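Local coordinates for hypothetical glycoside hydrolase (Parabacteroides distasonis, PDB 3TAW), which is of unknown function but is a putative glycoside hydrolase with a five-bladed beta-propeller fold, at residues 15-20 against 302-307; 336-339 against 345-348; 260-265 against 297-302. All coordinates share one frame; numbering follows the deposited sequence.

Contact 1 (15-20 against 302-307); sequences DGFERP and KPFLQP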
loop_
_atom_site.group_PDB
_atom_site.type_symbol
_atom_site.label_atom_id
_atom_site.label_comp_id
_atom_site.label_asym_id
_atom_site.label_seq_id
_atom_site.Cartn_x
_atom_site.Cartn_y
_atom_site.Cartn_z
ATOM N N ASP A 15 0.777 -10.463 -14.172
ATOM C CA ASP A 15 0.587 -11.770 -13.564
ATOM C C ASP A 15 1.882 -12.571 -13.698
ATOM O O ASP A 15 2.953 -11.993 -13.881
ATOM C CB ASP A 15 -0.666 -12.469 -14.142
ATOM C CG ASP A 15 -0.603 -12.710 -15.640
ATOM O OD1 ASP A 15 0.412 -12.416 -16.305
ATOM O OD2 ASP A 15 -1.637 -13.211 -16.150
ATOM N N GLY A 16 1.807 -13.885 -13.572
ATOM C CA GLY A 16 3.001 -14.714 -13.586
ATOM C C GLY A 16 3.710 -14.765 -12.229
ATOM O O GLY A 16 4.846 -15.229 -12.141
ATOM N N PHE A 17 3.047 -14.301 -11.171
ATOM C CA PHE A 17 3.678 -14.297 -9.852
ATOM C C PHE A 17 3.749 -15.693 -9.247
ATOM O O PHE A 17 2.805 -16.482 -9.367
ATOM C CB PHE A 17 2.966 -13.344 -8.894
ATOM C CG PHE A 17 3.307 -11.917 -9.129
ATOM C CD1 PHE A 17 4.556 -11.436 -8.780
ATOM C CD2 PHE A 17 2.399 -11.058 -9.743
ATOM C CE1 PHE A 17 4.892 -10.108 -9.002
ATOM C CE2 PHE A 17 2.721 -9.737 -9.969
ATOM C CZ PHE A 17 3.971 -9.250 -9.606
ATOM N N GLU A 18 4.883 -15.989 -8.625
ATOM C CA GLU A 18 5.080 -17.253 -7.926
ATOM C C GLU A 18 5.795 -16.969 -6.618
ATOM O O GLU A 18 6.756 -16.205 -6.579
ATOM C CB GLU A 18 5.937 -18.218 -8.744
ATOM C CG GLU A 18 5.474 -18.389 -10.168
ATOM C CD GLU A 18 6.162 -19.527 -10.891
ATOM O OE1 GLU A 18 7.135 -20.101 -10.358
ATOM O OE2 GLU A 18 5.701 -19.861 -11.999
ATOM N N ARG A 19 5.315 -17.579 -5.545
ATOM C CA ARG A 19 6.038 -17.564 -4.275
ATOM C C ARG A 19 7.302 -18.406 -4.422
ATOM O O ARG A 19 7.214 -19.572 -4.779
ATOM C CB ARG A 19 5.178 -18.187 -3.174
ATOM C CG ARG A 19 3.873 -17.462 -2.900
ATOM C CD ARG A 19 2.892 -18.382 -2.180
ATOM N NE ARG A 19 1.656 -17.711 -1.775
ATOM C CZ ARG A 19 0.630 -17.476 -2.586
ATOM N NH1 ARG A 19 0.666 -17.851 -3.861
ATOM N NH2 ARG A 19 -0.459 -16.872 -2.133
ATOM N N PRO A 20 8.486 -17.844 -4.145
ATOM C CA PRO A 20 9.680 -18.706 -4.239
ATOM C C PRO A 20 9.591 -19.813 -3.224
ATOM O O PRO A 20 9.201 -19.564 -2.081
ATOM C CB PRO A 20 10.840 -17.749 -3.905
ATOM C CG PRO A 20 10.272 -16.372 -4.161
ATOM C CD PRO A 20 8.830 -16.467 -3.738
ATOM N N LYS A 302 -11.169 -12.716 -11.600
ATOM C CA LYS A 302 -10.703 -13.550 -10.494
ATOM C C LYS A 302 -9.368 -12.998 -9.994
ATOM O O LYS A 302 -8.620 -12.382 -10.763
ATOM C CB LYS A 302 -10.494 -14.984 -10.960
ATOM C CG LYS A 302 -11.772 -15.683 -11.416
ATOM C CD LYS A 302 -11.507 -17.104 -11.833
ATOM C CE LYS A 302 -12.680 -17.637 -12.622
ATOM N NZ LYS A 302 -12.558 -19.099 -12.890
ATOM N N PRO A 303 -9.065 -13.220 -8.712
ATOM C CA PRO A 303 -7.831 -12.661 -8.154
ATOM C C PRO A 303 -6.582 -13.303 -8.758
ATOM O O PRO A 303 -6.624 -14.466 -9.167
ATOM C CB PRO A 303 -7.940 -12.984 -6.662
ATOM C CG PRO A 303 -8.882 -14.127 -6.565
ATOM C CD PRO A 303 -9.817 -14.008 -7.724
ATOM N N PHE A 304 -5.497 -12.543 -8.829
ATOM C CA PHE A 304 -4.228 -13.051 -9.363
ATOM C C PHE A 304 -3.375 -13.586 -8.211
ATOM O O PHE A 304 -2.375 -14.226 -8.454
ATOM C CB PHE A 304 -3.457 -12.008 -10.156
ATOM C CG PHE A 304 -2.820 -10.942 -9.325
ATOM C CD1 PHE A 304 -3.536 -9.840 -8.922
ATOM C CD2 PHE A 304 -1.492 -11.025 -8.964
ATOM C CE1 PHE A 304 -2.953 -8.863 -8.142
ATOM C CE2 PHE A 304 -0.890 -10.041 -8.204
ATOM C CZ PHE A 304 -1.626 -8.949 -7.792
ATOM N N LEU A 305 -3.794 -13.327 -6.979
ATOM C CA LEU A 305 -3.111 -13.833 -5.780
ATOM C C LEU A 305 -4.172 -14.054 -4.707
ATOM O O LEU A 305 -5.022 -13.201 -4.520
ATOM C CB LEU A 305 -2.088 -12.820 -5.289
ATOM C CG LEU A 305 -1.038 -13.269 -4.258
ATOM C CD1 LEU A 305 0.005 -14.190 -4.906
ATOM C CD2 LEU A 305 -0.350 -12.035 -3.637
ATOM N N GLN A 306 -4.122 -15.190 -4.013
ATOM C CA GLN A 306 -5.087 -15.487 -2.951
ATOM C C GLN A 306 -4.380 -16.188 -1.793
ATOM O O GLN A 306 -3.314 -16.778 -1.994
ATOM C CB GLN A 306 -6.241 -16.365 -3.483
ATOM C CG GLN A 306 -5.836 -17.785 -3.858
ATOM C CD GLN A 306 -7.031 -18.678 -4.217
ATOM O OE1 GLN A 306 -7.104 -19.171 -5.331
ATOM N NE2 GLN A 306 -7.955 -18.874 -3.289
ATOM N N PRO A 307 -4.943 -16.087 -0.580
ATOM C CA PRO A 307 -4.323 -16.806 0.545
ATOM C C PRO A 307 -4.209 -18.304 0.261
ATOM O O PRO A 307 -5.198 -18.958 -0.114
ATOM C CB PRO A 307 -5.253 -16.512 1.706
ATOM C CG PRO A 307 -5.855 -15.197 1.369
ATOM C CD PRO A 307 -6.080 -15.261 -0.125
HETATM O O HOH W 1 -0.011 -13.872 -10.767
HETATM O O HOH W 2 -2.173 -17.318 -5.144
#
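R19 reaches across to the loop 302-307 and meets both L305 and Q306. Its chain is extended from CG to NE, which carries the guanidinium across to the other loop, although the two backbones stay well apart. R19 NH2 lies 2.9 Å from Q306 O, and this carbonyl comes to the edge of the guanidinium, near its plane. The hydrogen bond is weak, because the angle at the hydrogen is only 120°. The stronger partner of R19 NH2 is E312, which forms a salt bridge with it. R19 NH1 donates to water 2 at 3.2 Å, and the same water accepts from Q306 N. L305 CD1 also packs against the guanidinium, 3.9 Å from R19 NH1.

The second half of the contact is aromatic. The rings meet obliquely, with F17 CD2 3.8 Å from F304 CE2 and the planes inclined at 44°. F304 takes a chi1 of 73°, with CG between its backbone N and carbonyl carbon, which sets the ring so that CE2 meets F17. Water 1 accepts from F17 N and donates weakly to F304 O, joining the two backbones beside the rings.

This is a surface contact between an N-terminal loop and the loop before helix 310-313. Both loops lie against strand 333-340 of a beta-propeller blade. F17 and F304 rest on its L336, and R19 and L305 touch its Y338. F304 also packs on strand 281-288.

Contact 2 (336-339 against 345-348); sequences LYYG and VAVA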
loop_
_atom_site.group_PDB
_atom_site.type_symbol
_atom_site.label_atom_id
_atom_site.label_comp_id
_atom_site.label_asym_id
_atom_site.label_seq_id
_atom_site.Cartn_x
_atom_site.Cartn_y
_atom_site.Cartn_z
ATOM N N LEU A 336 6.921 -8.507 -5.641
ATOM C CA LEU A 336 5.658 -8.051 -5.051
ATOM C C LEU A 336 5.630 -8.422 -3.570
ATOM O O LEU A 336 5.767 -9.586 -3.240
ATOM C CB LEU A 336 4.486 -8.740 -5.765
ATOM C CG LEU A 336 3.090 -8.451 -5.234
ATOM C CD1 LEU A 336 2.714 -6.970 -5.482
ATOM C CD2 LEU A 336 2.062 -9.411 -5.827
ATOM N N TYR A 337 5.512 -7.409 -2.697
ATOM C CA TYR A 337 5.520 -7.584 -1.245
ATOM C C TYR A 337 4.111 -7.368 -0.717
ATOM O O TYR A 337 3.451 -6.391 -1.083
ATOM C CB TYR A 337 6.528 -6.639 -0.577
ATOM C CG TYR A 337 7.924 -7.019 -1.016
ATOM C CD1 TYR A 337 8.593 -8.096 -0.430
ATOM C CD2 TYR A 337 8.526 -6.393 -2.099
ATOM C CE1 TYR A 337 9.845 -8.491 -0.883
ATOM C CE2 TYR A 337 9.784 -6.796 -2.572
ATOM C CZ TYR A 337 10.443 -7.839 -1.954
ATOM O OH TYR A 337 11.671 -8.237 -2.456
ATOM N N TYR A 338 3.657 -8.308 0.105
ATOM C CA TYR A 338 2.307 -8.271 0.590
ATOM C C TYR A 338 2.202 -8.681 2.051
ATOM O O TYR A 338 3.035 -9.451 2.577
ATOM C CB TYR A 338 1.402 -9.130 -0.313
ATOM C CG TYR A 338 1.771 -10.598 -0.453
ATOM C CD1 TYR A 338 2.670 -11.025 -1.420
ATOM C CD2 TYR A 338 1.173 -11.559 0.346
ATOM C CE1 TYR A 338 2.997 -12.356 -1.567
ATOM C CE2 TYR A 338 1.484 -12.904 0.215
ATOM C CZ TYR A 338 2.384 -13.294 -0.751
ATOM O OH TYR A 338 2.703 -14.616 -0.906
ATOM N N GLY A 339 1.168 -8.172 2.707
ATOM C CA GLY A 339 0.864 -8.551 4.081
ATOM C C GLY A 339 0.179 -9.913 4.074
ATOM O O GLY A 339 -0.614 -10.211 3.171
ATOM N N VAL A 345 5.095 -10.479 6.408
ATOM C CA VAL A 345 5.365 -10.037 5.047
ATOM C C VAL A 345 5.842 -11.222 4.200
ATOM O O VAL A 345 6.714 -11.990 4.626
ATOM C CB VAL A 345 6.405 -8.924 5.005
ATOM C CG1 VAL A 345 6.723 -8.547 3.530
ATOM C CG2 VAL A 345 5.906 -7.706 5.809
ATOM N N ALA A 346 5.290 -11.335 3.001
ATOM C CA ALA A 346 5.712 -12.326 2.006
ATOM C C ALA A 346 6.031 -11.665 0.660
ATOM O O ALA A 346 5.687 -10.492 0.439
ATOM C CB ALA A 346 4.642 -13.435 1.828
ATOM N N VAL A 347 6.757 -12.416 -0.179
ATOM C CA VAL A 347 7.153 -11.998 -1.521
ATOM C C VAL A 347 6.653 -12.998 -2.581
ATOM O O VAL A 347 6.616 -14.207 -2.356
ATOM C CB VAL A 347 8.691 -11.791 -1.637
ATOM C CG1 VAL A 347 9.470 -13.118 -1.535
ATOM C CG2 VAL A 347 9.037 -11.023 -2.917
ATOM N N ALA A 348 6.257 -12.474 -3.731
ATOM C CA ALA A 348 6.045 -13.280 -4.932
ATOM C C ALA A 348 6.803 -12.584 -6.079
ATOM O O ALA A 348 6.982 -11.356 -6.078
ATOM C CB ALA A 348 4.534 -13.437 -5.257
#
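The Y338 ring carries the A346 methyl over one face. A346 CB sits 3.8 Å from the Y338 ring centroid, 29° off the normal, in a CH-pi contact. At the ring edge, near its plane, lies A348 N, and A348 CB is 4.1 Å from Y338 CE1. A chi1 of 59° lays the Y338 ring across the neighbouring strand. Its OH is hydrogen-bonded to E312. On the other side of the sheet, the Y337 ring has V345 CG1 at its edge. V347 lies alongside this ring and points the same way, with V347 CG2 3.3 Å from Y337 CE1. The Y337 OH is held by the carbonyl of G91.

The two segments are the arms of a beta hairpin, strands 333-340 and 344-350, in a blade of the propeller. V345 is bonded through its backbone to V26 and I27, in the N-terminal part of the chain. L336 with A348 and Y338 with A346 are hydrogen-bonded pairs. Y337 with V347 and G339 with V345 are non-hydrogen-bonded pairs. L336 N donates to A348 O at 2.9 Å, nearly straight at 171°. The return bond, from A348 N to L336 O, is 3.0 Å. Y338 and A346 exchange a similar pair of bonds. L336 O also receives the CA-H of V347. Y337 and V345 pack against P53 of strand 49-58.

Contact 3 (260-265 against 297-302); sequences LLYNGK and IGRLDK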
loop_
_atom_site.group_PDB
_atom_site.type_symbol
_atom_site.label_atom_id
_atom_site.label_comp_id
_atom_site.label_asym_id
_atom_site.label_seq_id
_atom_site.Cartn_x
_atom_site.Cartn_y
_atom_site.Cartn_z
ATOM N N LEU A 260 -3.538 -0.947 -12.069
ATOM C CA LEU A 260 -3.702 -0.782 -10.631
ATOM C C LEU A 260 -3.891 -2.133 -9.968
ATOM O O LEU A 260 -4.872 -2.816 -10.232
ATOM C CB LEU A 260 -4.898 0.120 -10.324
ATOM C CG LEU A 260 -5.284 0.310 -8.857
ATOM C CD1 LEU A 260 -4.161 1.106 -8.117
ATOM C CD2 LEU A 260 -6.711 0.968 -8.681
ATOM N N LEU A 261 -2.934 -2.531 -9.132
ATOM C CA LEU A 261 -3.097 -3.680 -8.271
ATOM C C LEU A 261 -3.869 -3.234 -7.028
ATOM O O LEU A 261 -3.584 -2.191 -6.438
ATOM C CB LEU A 261 -1.740 -4.273 -7.873
ATOM C CG LEU A 261 -1.066 -5.260 -8.831
ATOM C CD1 LEU A 261 -0.805 -4.659 -10.229
ATOM C CD2 LEU A 261 0.254 -5.821 -8.279
ATOM N N TYR A 262 -4.861 -4.027 -6.646
ATOM C CA TYR A 262 -5.706 -3.679 -5.498
ATOM C C TYR A 262 -6.133 -4.939 -4.764
ATOM O O TYR A 262 -5.921 -6.062 -5.242
ATOM C CB TYR A 262 -6.885 -2.813 -5.961
ATOM C CG TYR A 262 -7.965 -3.547 -6.718
ATOM C CD1 TYR A 262 -7.887 -3.721 -8.105
ATOM C CD2 TYR A 262 -9.084 -4.068 -6.063
ATOM C CE1 TYR A 262 -8.860 -4.380 -8.790
ATOM C CE2 TYR A 262 -10.078 -4.732 -6.757
ATOM C CZ TYR A 262 -9.963 -4.886 -8.126
ATOM O OH TYR A 262 -10.929 -5.539 -8.833
ATOM N N ASN A 263 -6.711 -4.729 -3.595
ATOM C CA ASN A 263 -7.094 -5.761 -2.662
ATOM C C ASN A 263 -8.607 -5.821 -2.508
ATOM O O ASN A 263 -9.238 -4.826 -2.151
ATOM C CB ASN A 263 -6.430 -5.445 -1.336
ATOM C CG ASN A 263 -4.911 -5.443 -1.460
ATOM O OD1 ASN A 263 -4.318 -6.505 -1.668
ATOM N ND2 ASN A 263 -4.278 -4.258 -1.380
ATOM N N GLY A 264 -9.167 -6.972 -2.824
ATOM C CA GLY A 264 -10.612 -7.193 -2.748
ATOM C C GLY A 264 -10.975 -7.972 -1.523
ATOM O O GLY A 264 -10.383 -9.018 -1.277
ATOM N N LYS A 265 -11.954 -7.498 -0.761
ATOM C CA LYS A 265 -12.470 -8.278 0.352
ATOM C C LYS A 265 -13.760 -8.978 -0.100
ATOM O O LYS A 265 -14.659 -8.328 -0.632
ATOM C CB LYS A 265 -12.764 -7.404 1.557
ATOM C CG LYS A 265 -13.298 -8.214 2.756
ATOM C CD LYS A 265 -13.477 -7.360 4.013
ATOM C CE LYS A 265 -14.188 -8.127 5.115
ATOM N NZ LYS A 265 -14.364 -7.270 6.365
ATOM N N ILE A 297 -11.004 0.422 -18.199
ATOM C CA ILE A 297 -11.004 -0.361 -19.431
ATOM C C ILE A 297 -10.604 -1.825 -19.252
ATOM O O ILE A 297 -10.534 -2.596 -20.226
ATOM C CB ILE A 297 -10.084 0.279 -20.487
ATOM C CG1 ILE A 297 -8.645 0.386 -19.987
ATOM C CG2 ILE A 297 -10.589 1.677 -20.891
ATOM C CD1 ILE A 297 -7.688 0.843 -21.119
ATOM N N GLY A 298 -10.342 -2.221 -18.011
ATOM C CA GLY A 298 -10.067 -3.627 -17.703
ATOM C C GLY A 298 -10.181 -3.880 -16.215
ATOM O O GLY A 298 -9.968 -2.981 -15.419
ATOM N N ARG A 299 -10.545 -5.112 -15.866
ATOM C CA ARG A 299 -10.640 -5.543 -14.458
ATOM C C ARG A 299 -10.669 -7.063 -14.407
ATOM O O ARG A 299 -11.473 -7.686 -15.114
ATOM C CB ARG A 299 -11.915 -4.978 -13.850
ATOM C CG ARG A 299 -12.093 -5.151 -12.362
ATOM C CD ARG A 299 -13.340 -4.396 -11.928
ATOM N NE ARG A 299 -13.617 -4.478 -10.501
ATOM C CZ ARG A 299 -14.616 -3.854 -9.879
ATOM N NH1 ARG A 299 -15.463 -3.089 -10.567
ATOM N NH2 ARG A 299 -14.774 -3.977 -8.563
ATOM N N LEU A 300 -9.810 -7.673 -13.586
ATOM C CA LEU A 300 -9.745 -9.136 -13.535
ATOM C C LEU A 300 -10.999 -9.678 -12.877
ATOM O O LEU A 300 -11.418 -9.153 -11.848
ATOM C CB LEU A 300 -8.520 -9.624 -12.760
ATOM C CG LEU A 300 -7.169 -9.225 -13.345
ATOM C CD1 LEU A 300 -6.046 -9.808 -12.455
ATOM C CD2 LEU A 300 -7.040 -9.687 -14.778
ATOM N N ASP A 301 -11.574 -10.719 -13.474
ATOM C CA ASP A 301 -12.744 -11.414 -12.915
ATOM C C ASP A 301 -12.406 -12.218 -11.662
ATOM O O ASP A 301 -13.266 -12.448 -10.814
ATOM C CB ASP A 301 -13.283 -12.449 -13.911
ATOM C CG ASP A 301 -13.968 -11.856 -15.113
ATOM O OD1 ASP A 301 -14.503 -10.735 -15.070
ATOM O OD2 ASP A 301 -14.025 -12.602 -16.118
ATOM N N LYS A 302 -11.169 -12.716 -11.600
ATOM C CA LYS A 302 -10.703 -13.550 -10.494
ATOM C C LYS A 302 -9.368 -12.998 -9.994
ATOM O O LYS A 302 -8.620 -12.382 -10.763
ATOM C CB LYS A 302 -10.494 -14.984 -10.960
ATOM C CG LYS A 302 -11.772 -15.683 -11.416
ATOM C CD LYS A 302 -11.507 -17.104 -11.833
ATOM C CE LYS A 302 -12.680 -17.637 -12.622
ATOM N NZ LYS A 302 -12.558 -19.099 -12.890
HETATM O O HOH W 3 -9.614 -7.557 -10.353
#
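The hydroxyl of Y262 is gripped from several directions. Water 3 donates to Y262 OH at 2.8 Å. The same water donates to L300 O, also at 2.8 Å, so it joins the tyrosine to the backbone of the other segment. Outside the two segments, D241 is hydrogen-bonded to the hydroxyl through OD2. R299 NE lies 3.3 Å from Y262 OH.

The hydroxyl lies at the edge of the R299 guanidinium, near its plane. The two side chains cross at about a right angle, and the ring and guanidinium planes are 68° apart. R299 is extended, with CG anti to the backbone N (chi1 -172°), and it reaches past the hydroxyl. The aliphatic part of the arginine passes close too, as R299 CG is 3.7 Å from Y262 OH. The ring of Y262 comes to this point with a chi1 of 74°, which sets the hydroxyl beside R299.

D241 ties the pair together. The carboxylate oxygen that binds the hydroxyl of Y262 also forms a salt bridge with R299 NH2, and S234 O takes a hydrogen bond from the same nitrogen. R236 lies close to R299 NE as a like charge, and the nearby carboxylate of D241 probably offsets this. R236 also donates to L300 O, so that carbonyl has both the water and an arginine. F233 meets the Y262 ring edge-to-face.

At the outer strand, I297 and G298 both face L287, forming a classic beta bulge. Strands 257-265 and 296-299 both pair antiparallel with strand 281-288, which lies between them. The contact is therefore a side-chain bridge across one beta-propeller blade, made of strands 244-254, 257-265, 281-288 and 296-299.

Overall arrangement
Contact 2 is the buried one: all its touching residues lie inside the protein, and backbone bonds hold it. Contact 1 is a surface contact between loops far apart in sequence, made by oblique rings, one weak bond and waters. Contact 3 is partly buried and depends on a tyrosine hydroxyl, an arginine and a water. Contact 1 borders both others. P20 packs on V347 of contact 2, and F304 CZ meets L261 of contact 3. The segments 297-302 and 302-307 share K302, so one loop leads from contact 3 into contact 1. L336 and L261 also touch, joining the sheets of contacts 2 and 3.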